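Local atomic coordinates of AxyAgu115A (Amphibacillus xylanus NBRC 15112, PDB entry 6NPS), a protein that is a family GH115 alpha-glucuronidase, a hemicellulase that probably removes glucuronic acid side groups from arabinoglucuronoxylan. Residues 168-173 / 209-214; 93-98 / 164-169; 139-144 / 201-206. The protein carries 3 engineered substitutions. One frame throughout, in Å; residues are numbered along the deposited sequence.

Contact 1: 168-173 / 209-214; sequences VKYRGF and KGNYLW
R171 and G172 on strand 170-174 meet N211, just before strand 212-214, and Y212, its first residue; the two strands are parallel neighbours in the eight-stranded barrel sheet. The N211 side-chain amide bonds to the backbone of segment 168-173 through both its oxygen and its nitrogen. N211 OD1 accepts from R171 N at 2.8 Å, and N211 ND2 gives to K169 O at 3.0 Å, within the amide plane. CG of N211 sits between its own backbone N and carbonyl carbon (chi1 62°), which turns the amide toward the backbone of K169 and R171. The backbone N of N211 returns a bond to R171 O at 2.8 Å.

The R171 guanidinium lies against this amide, the two planes 43° apart. R171 NE and NH2 both grip K209 O side-on, at 2.9 and 2.8 Å, and K209 O lies in the guanidinium plane. NH1 turns back to V168 O, so the group is held along its edges. E95 adds a salt bridge to NH2.

This is one step of a TIM barrel. Helix 195-207 carries the chain between the strands in a beta-alpha-beta crossover, and K209, with positive phi, closes that helix in a Schellman motif. Further along, W214 N binds F173 O at 3.0 Å. On the side facing the helix, F173 CE1 touches L213 CD1 at 3.6 Å. Y212 OH accepts from W214 NE1, near the indole plane.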
# COMPACT_ATOMS: atom_id res chain seq x y z
N VAL A 168 -34.87 13.61 36.16
CA VAL A 168 -35.44 13.29 34.86
C VAL A 168 -36.61 12.32 35.07
O VAL A 168 -36.50 11.31 35.77
CB VAL A 168 -34.38 12.71 33.88
CG1 VAL A 168 -35.07 12.28 32.54
CG2 VAL A 168 -33.21 13.72 33.64
N LYS A 169 -37.75 12.62 34.44
CA LYS A 169 -38.98 11.89 34.77
C LYS A 169 -38.94 10.41 34.35
O LYS A 169 -39.36 9.54 35.13
CB LYS A 169 -40.18 12.57 34.13
CG LYS A 169 -41.50 11.99 34.70
CD LYS A 169 -42.72 12.75 34.17
CE LYS A 169 -44.01 12.27 34.85
NZ LYS A 169 -45.24 12.90 34.26
N TYR A 170 -38.46 10.11 33.14
CA TYR A 170 -38.33 8.74 32.64
C TYR A 170 -36.87 8.44 32.30
O TYR A 170 -36.25 9.19 31.54
CB TYR A 170 -39.20 8.54 31.41
CG TYR A 170 -40.66 8.87 31.65
CD1 TYR A 170 -41.43 8.08 32.52
CD2 TYR A 170 -41.27 9.98 31.05
CE1 TYR A 170 -42.76 8.34 32.71
CE2 TYR A 170 -42.64 10.25 31.27
CZ TYR A 170 -43.35 9.43 32.11
OH TYR A 170 -44.69 9.65 32.37
N ARG A 171 -36.34 7.33 32.83
CA ARG A 171 -34.88 7.11 32.86
C ARG A 171 -34.63 5.63 32.60
O ARG A 171 -35.13 4.79 33.36
CB ARG A 171 -34.25 7.49 34.23
CG ARG A 171 -34.58 8.87 34.83
CD ARG A 171 -34.16 8.97 36.34
NE ARG A 171 -34.75 7.92 37.17
CZ ARG A 171 -36.03 7.87 37.54
NH1 ARG A 171 -36.88 8.86 37.18
NH2 ARG A 171 -36.46 6.86 38.30
N GLY A 172 -33.90 5.29 31.55
CA GLY A 172 -33.63 3.88 31.35
C GLY A 172 -32.74 3.58 30.17
O GLY A 172 -31.96 4.42 29.71
N PHE A 173 -32.91 2.36 29.65
CA PHE A 173 -32.07 1.89 28.57
C PHE A 173 -32.84 0.97 27.62
O PHE A 173 -33.97 0.52 27.88
CB PHE A 173 -30.80 1.21 29.13
CG PHE A 173 -31.08 -0.02 30.02
CD1 PHE A 173 -31.34 -1.29 29.46
CD2 PHE A 173 -31.03 0.09 31.41
CE1 PHE A 173 -31.57 -2.41 30.27
CE2 PHE A 173 -31.25 -1.03 32.25
CZ PHE A 173 -31.52 -2.29 31.67
N LYS A 209 -31.92 2.77 39.82
CA LYS A 209 -32.93 3.82 39.99
C LYS A 209 -33.57 4.27 38.66
O LYS A 209 -34.06 5.41 38.55
CB LYS A 209 -32.36 5.02 40.75
CG LYS A 209 -31.73 4.58 42.09
CD LYS A 209 -31.00 5.70 42.79
CE LYS A 209 -29.76 6.12 42.02
NZ LYS A 209 -28.51 5.45 42.50
N GLY A 210 -33.48 3.42 37.62
CA GLY A 210 -34.18 3.66 36.38
C GLY A 210 -35.65 3.24 36.52
O GLY A 210 -36.09 2.60 37.49
N ASN A 211 -36.46 3.64 35.52
CA ASN A 211 -37.87 3.25 35.54
C ASN A 211 -38.44 2.94 34.16
O ASN A 211 -39.64 2.68 34.06
CB ASN A 211 -38.75 4.35 36.23
CG ASN A 211 -38.72 5.71 35.49
OD1 ASN A 211 -38.13 5.83 34.42
ND2 ASN A 211 -39.38 6.74 36.06
N TYR A 212 -37.62 2.91 33.10
CA TYR A 212 -38.14 2.87 31.74
C TYR A 212 -37.26 1.94 30.90
O TYR A 212 -36.04 2.00 31.02
CB TYR A 212 -38.16 4.29 31.14
CG TYR A 212 -38.68 4.48 29.71
CD1 TYR A 212 -37.88 5.08 28.74
CD2 TYR A 212 -40.01 4.17 29.37
CE1 TYR A 212 -38.33 5.30 27.47
CE2 TYR A 212 -40.47 4.38 28.05
CZ TYR A 212 -39.64 4.97 27.13
OH TYR A 212 -40.07 5.20 25.85
N LEU A 213 -37.87 1.11 30.06
CA LEU A 213 -37.12 0.11 29.29
C LEU A 213 -37.66 0.00 27.86
O LEU A 213 -38.88 -0.04 27.67
CB LEU A 213 -37.23 -1.26 29.99
CG LEU A 213 -36.59 -2.47 29.31
CD1 LEU A 213 -35.07 -2.38 29.38
CD2 LEU A 213 -37.08 -3.75 29.97
N TRP A 214 -36.75 -0.04 26.87
CA TRP A 214 -37.06 -0.60 25.57
C TRP A 214 -36.49 -2.01 25.52
O TRP A 214 -35.26 -2.19 25.66
CB TRP A 214 -36.48 0.22 24.42
CG TRP A 214 -37.01 1.63 24.20
CD1 TRP A 214 -38.01 2.27 24.90
CD2 TRP A 214 -36.53 2.56 23.23
NE1 TRP A 214 -38.16 3.56 24.42
CE2 TRP A 214 -37.26 3.76 23.40
CE3 TRP A 214 -35.51 2.51 22.25
CZ2 TRP A 214 -37.02 4.90 22.63
CZ3 TRP A 214 -35.26 3.65 21.49
CH2 TRP A 214 -36.01 4.83 21.69

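Contact 2: 93-98 / 164-169; sequences KREVFL and KEPSVK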
# COMPACT_ATOMS: atom_id res chain seq x y z
N LYS A 93 -45.70 13.08 46.06
CA LYS A 93 -44.47 13.26 45.29
C LYS A 93 -44.17 12.02 44.46
O LYS A 93 -44.63 10.92 44.77
CB LYS A 93 -43.29 13.57 46.21
CG LYS A 93 -43.39 14.97 46.78
CD LYS A 93 -42.17 15.32 47.56
CE LYS A 93 -42.29 16.75 48.07
NZ LYS A 93 -41.11 17.08 48.92
N ARG A 94 -43.36 12.20 43.41
CA ARG A 94 -43.09 11.16 42.43
C ARG A 94 -41.79 10.44 42.82
O ARG A 94 -40.74 11.08 42.90
CB ARG A 94 -42.96 11.79 41.05
CG ARG A 94 -42.71 10.80 39.90
CD ARG A 94 -42.69 11.47 38.51
NE ARG A 94 -42.54 12.93 38.58
CZ ARG A 94 -41.37 13.60 38.58
NH1 ARG A 94 -40.20 12.96 38.53
NH2 ARG A 94 -41.38 14.92 38.64
N GLU A 95 -41.87 9.13 43.04
CA GLU A 95 -40.70 8.27 43.24
C GLU A 95 -39.81 8.78 44.38
O GLU A 95 -38.59 8.83 44.26
CB GLU A 95 -39.92 8.14 41.93
CG GLU A 95 -40.81 7.59 40.80
CD GLU A 95 -40.10 7.35 39.46
OE1 GLU A 95 -39.02 7.91 39.21
OE2 GLU A 95 -40.67 6.61 38.64
N VAL A 96 -40.43 9.14 45.50
CA VAL A 96 -39.69 9.59 46.68
C VAL A 96 -39.88 8.59 47.82
O VAL A 96 -40.91 7.91 47.91
CB VAL A 96 -40.22 11.01 47.07
CG1 VAL A 96 -40.03 11.28 48.54
CG2 VAL A 96 -39.53 12.09 46.23
N PHE A 97 -38.92 8.53 48.76
CA PHE A 97 -39.17 7.70 49.94
C PHE A 97 -38.66 8.39 51.19
O PHE A 97 -37.85 9.31 51.14
CB PHE A 97 -38.54 6.30 49.80
CG PHE A 97 -37.07 6.33 49.62
CD1 PHE A 97 -36.23 6.33 50.73
CD2 PHE A 97 -36.51 6.37 48.36
CE1 PHE A 97 -34.84 6.37 50.56
CE2 PHE A 97 -35.14 6.40 48.18
CZ PHE A 97 -34.30 6.40 49.30
N LEU A 98 -39.20 7.94 52.31
CA LEU A 98 -38.75 8.28 53.65
C LEU A 98 -38.06 7.06 54.23
O LEU A 98 -38.56 5.94 54.10
CB LEU A 98 -39.94 8.68 54.52
CG LEU A 98 -39.75 8.77 56.04
CD1 LEU A 98 -38.94 10.03 56.42
CD2 LEU A 98 -41.11 8.75 56.72
N LYS A 164 -35.23 12.89 47.01
CA LYS A 164 -35.81 13.98 46.21
C LYS A 164 -36.38 13.43 44.90
O LYS A 164 -35.92 12.40 44.41
CB LYS A 164 -34.77 15.06 45.92
CG LYS A 164 -34.16 15.68 47.17
CD LYS A 164 -33.00 16.60 46.82
CE LYS A 164 -32.63 17.49 47.99
NZ LYS A 164 -33.15 18.88 47.82
N GLU A 165 -37.38 14.10 44.31
CA GLU A 165 -37.93 13.58 43.06
C GLU A 165 -36.81 13.46 42.03
O GLU A 165 -35.90 14.30 42.01
CB GLU A 165 -39.04 14.49 42.53
CG GLU A 165 -40.39 14.26 43.20
CD GLU A 165 -41.51 15.19 42.71
OE1 GLU A 165 -41.24 16.37 42.38
OE2 GLU A 165 -42.66 14.73 42.64
N PRO A 166 -36.81 12.42 41.20
CA PRO A 166 -35.74 12.29 40.20
C PRO A 166 -35.69 13.49 39.26
O PRO A 166 -36.72 14.02 38.83
CB PRO A 166 -36.13 11.01 39.45
CG PRO A 166 -36.90 10.18 40.50
CD PRO A 166 -37.66 11.21 41.29
N SER A 167 -34.47 13.91 38.89
CA SER A 167 -34.33 15.09 38.04
C SER A 167 -34.92 14.85 36.66
O SER A 167 -35.46 15.77 36.03
CB SER A 167 -32.85 15.50 37.91
OG SER A 167 -32.20 15.55 39.16
N VAL A 168 -34.87 13.61 36.16
CA VAL A 168 -35.44 13.29 34.86
C VAL A 168 -36.61 12.32 35.07
O VAL A 168 -36.50 11.31 35.77
CB VAL A 168 -34.38 12.71 33.88
CG1 VAL A 168 -35.07 12.28 32.54
CG2 VAL A 168 -33.21 13.72 33.64
N LYS A 169 -37.75 12.62 34.44
CA LYS A 169 -38.98 11.89 34.77
C LYS A 169 -38.94 10.41 34.35
O LYS A 169 -39.36 9.54 35.13
CB LYS A 169 -40.18 12.57 34.13
CG LYS A 169 -41.50 11.99 34.70
CD LYS A 169 -42.72 12.75 34.17
CE LYS A 169 -44.01 12.27 34.85
NZ LYS A 169 -45.24 12.90 34.26
O HOH W 1 -39.71 10.19 37.96
O HOH W 2 -36.30 9.73 45.05
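K93 meets the second segment through its CA and CB, which lie beside the E165 carboxylate. R94 follows and carries the largest share of the contact. R94 N gives to E165 OE2 at 2.7 Å, and the oxygen uses its anti lone pair. This is the one direct hydrogen bond between the segments. The R94 side chain then runs over the loop, with CG anti to the backbone N (chi1 -178°). Its guanidinium is sandwiched: E165 CD lies over one face and K169 CG over the other. R94 NH2 and E165 OE1 are 4.0 Å apart, but the oxygen is well out of the guanidinium plane, so the attraction is between charges alone.

The segment 93-98 leads into strand 97-106 of a four-stranded mixed sheet. The loop 164-169 runs from the edge strand 160-162 of that sheet to strand 170-174 of the TIM barrel. The contact therefore lies where the two parts join.

E95 lays its side chain across P166, and E95 OE1 comes to 3.4 Å from P166 CG. Its carboxylate is also held by R121 and R171. One water links R94 NH1, K169 O and, weakly, E95 OE1. A second donates to E95 O at 2.6 Å and to K164 O at 2.8 Å. V96 ends the contact, its CG2 3.5 Å from E165 N.

Contact 3: 139-144 / 201-206; sequences LVDWSG and VFELLL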
# COMPACT_ATOMS: atom_id res chain seq x y z
N LEU A 139 -25.11 -4.07 41.07
CA LEU A 139 -24.66 -5.15 40.19
C LEU A 139 -24.52 -6.48 40.92
O LEU A 139 -23.97 -7.43 40.34
CB LEU A 139 -23.32 -4.78 39.55
CG LEU A 139 -23.24 -3.34 39.03
CD1 LEU A 139 -21.84 -3.02 38.50
CD2 LEU A 139 -24.30 -3.13 37.95
N VAL A 140 -25.02 -6.57 42.16
CA VAL A 140 -24.92 -7.80 42.94
C VAL A 140 -25.40 -9.02 42.14
O VAL A 140 -24.74 -10.06 42.10
CB VAL A 140 -25.68 -7.66 44.28
CG1 VAL A 140 -27.14 -7.28 44.06
CG2 VAL A 140 -25.55 -8.94 45.10
N ASP A 141 -26.53 -8.89 41.47
CA ASP A 141 -27.04 -10.00 40.67
C ASP A 141 -26.51 -9.98 39.23
O ASP A 141 -26.09 -11.02 38.72
CB ASP A 141 -28.57 -9.96 40.66
CG ASP A 141 -29.18 -10.97 39.68
OD1 ASP A 141 -29.37 -12.14 40.07
OD2 ASP A 141 -29.46 -10.58 38.52
N TRP A 142 -26.50 -8.80 38.60
CA TRP A 142 -26.13 -8.69 37.20
C TRP A 142 -24.69 -9.12 36.93
O TRP A 142 -24.42 -9.82 35.94
CB TRP A 142 -26.36 -7.26 36.70
CG TRP A 142 -26.07 -7.21 35.25
CD1 TRP A 142 -24.95 -6.73 34.64
CD2 TRP A 142 -26.91 -7.74 34.22
NE1 TRP A 142 -25.05 -6.91 33.28
CE2 TRP A 142 -26.24 -7.52 33.00
CE3 TRP A 142 -28.16 -8.35 34.21
CZ2 TRP A 142 -26.79 -7.90 31.77
CZ3 TRP A 142 -28.72 -8.72 32.99
CH2 TRP A 142 -28.01 -8.51 31.79
N SER A 143 -23.74 -8.72 37.78
CA SER A 143 -22.32 -9.00 37.56
C SER A 143 -21.74 -9.93 38.62
O SER A 143 -20.52 -10.15 38.65
CB SER A 143 -21.52 -7.70 37.53
OG SER A 143 -21.98 -6.82 36.52
N GLY A 144 -22.57 -10.44 39.53
CA GLY A 144 -22.03 -11.26 40.62
C GLY A 144 -21.10 -10.52 41.55
O GLY A 144 -20.07 -11.07 41.95
N VAL A 201 -33.08 -8.29 34.19
CA VAL A 201 -33.04 -6.98 33.55
C VAL A 201 -33.82 -5.96 34.39
O VAL A 201 -33.36 -4.84 34.62
CB VAL A 201 -33.61 -7.07 32.12
CG1 VAL A 201 -33.77 -5.69 31.49
CG2 VAL A 201 -32.73 -7.94 31.28
N PHE A 202 -35.04 -6.33 34.80
CA PHE A 202 -35.84 -5.41 35.59
C PHE A 202 -35.13 -5.06 36.90
O PHE A 202 -35.17 -3.91 37.35
CB PHE A 202 -37.23 -5.99 35.90
CG PHE A 202 -38.07 -6.31 34.66
CD1 PHE A 202 -37.91 -5.61 33.46
CD2 PHE A 202 -39.02 -7.31 34.71
CE1 PHE A 202 -38.69 -5.91 32.34
CE2 PHE A 202 -39.81 -7.64 33.59
CZ PHE A 202 -39.66 -6.92 32.41
N GLU A 203 -34.50 -6.05 37.54
CA GLU A 203 -33.82 -5.80 38.81
C GLU A 203 -32.66 -4.84 38.62
O GLU A 203 -32.48 -3.91 39.42
CB GLU A 203 -33.34 -7.12 39.43
CG GLU A 203 -32.74 -6.95 40.82
CD GLU A 203 -32.13 -8.24 41.40
OE1 GLU A 203 -32.48 -9.36 40.96
OE2 GLU A 203 -31.31 -8.10 42.34
N LEU A 204 -31.86 -5.04 37.57
CA LEU A 204 -30.74 -4.16 37.30
C LEU A 204 -31.22 -2.73 37.09
O LEU A 204 -30.65 -1.79 37.65
CB LEU A 204 -29.96 -4.65 36.09
CG LEU A 204 -28.90 -3.69 35.57
CD1 LEU A 204 -27.70 -3.51 36.57
CD2 LEU A 204 -28.36 -4.16 34.22
N LEU A 205 -32.25 -2.56 36.27
CA LEU A 205 -32.82 -1.24 36.00
C LEU A 205 -33.24 -0.53 37.29
O LEU A 205 -32.91 0.64 37.52
CB LEU A 205 -34.04 -1.40 35.08
CG LEU A 205 -34.75 -0.08 34.78
CD1 LEU A 205 -33.84 0.79 33.93
CD2 LEU A 205 -36.06 -0.37 34.04
N LEU A 206 -34.02 -1.22 38.12
CA LEU A 206 -34.54 -0.60 39.33
C LEU A 206 -33.42 -0.36 40.37
O LEU A 206 -33.47 0.62 41.11
CB LEU A 206 -35.65 -1.46 39.93
CG LEU A 206 -36.97 -1.56 39.15
CD1 LEU A 206 -37.84 -2.66 39.72
CD2 LEU A 206 -37.72 -0.19 39.26
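L204 of helix 195-207, an outer helix of the TIM barrel, reaches from its CB toward W142 in the loop 139-144. The loop comes after helix 120-133, so the contact joins the region before the barrel to the barrel's outer layer. CG of L204 is anti to the backbone N (chi1 171°), which carries both methyls out to the loop. One methyl touches both L139 and W142. L204 CD1 meets L139 CD2 at 3.7 Å and W142 CB at 4.0 Å. L204 CD2 sits over the face of the W142 indole in a CH-pi contact, 4.0 Å from the centroid of the five-membered ring and 15° off its normal. V201, one turn earlier, places CG2 4.4 Å from W142 CZ3. W185 meets the same indole, and helices 482-494 and 564-596 pack on L139.

Beside this apolar patch, D141 and E203 bring two carboxylates together. Their planes are 29° apart. Each has its own partner, H200 for D141 and R207 for E203, which probably eases the repulsion. D141 OD2 stands 4.1 Å from E203 OE1, while D141 CB is 3.7 Å from E203 OE2.

How the contacts relate
The segments come along the chain in the order 93-98, 139-144, 164-169, 168-173, 201-206 and 209-214. Contacts 1 and 2 share V168 and K169, and their centres are about 13 Å apart. E95 of contact 2 joins them directly, reaching both R171 and N211 of contact 1. Contact 3 lies about 14 Å from contact 1, centre to centre. Helix 195-207 connects these two: it leads, through the turn at K209 and G210, to strand 212-214, and L205 packs on F173. Contacts 2 and 3 do not touch; their nearest atoms are about 7 Å apart. Contact 2 joins the region before the barrel to the loop leading into its first strand, and contact 3 joins it to helix 195-207.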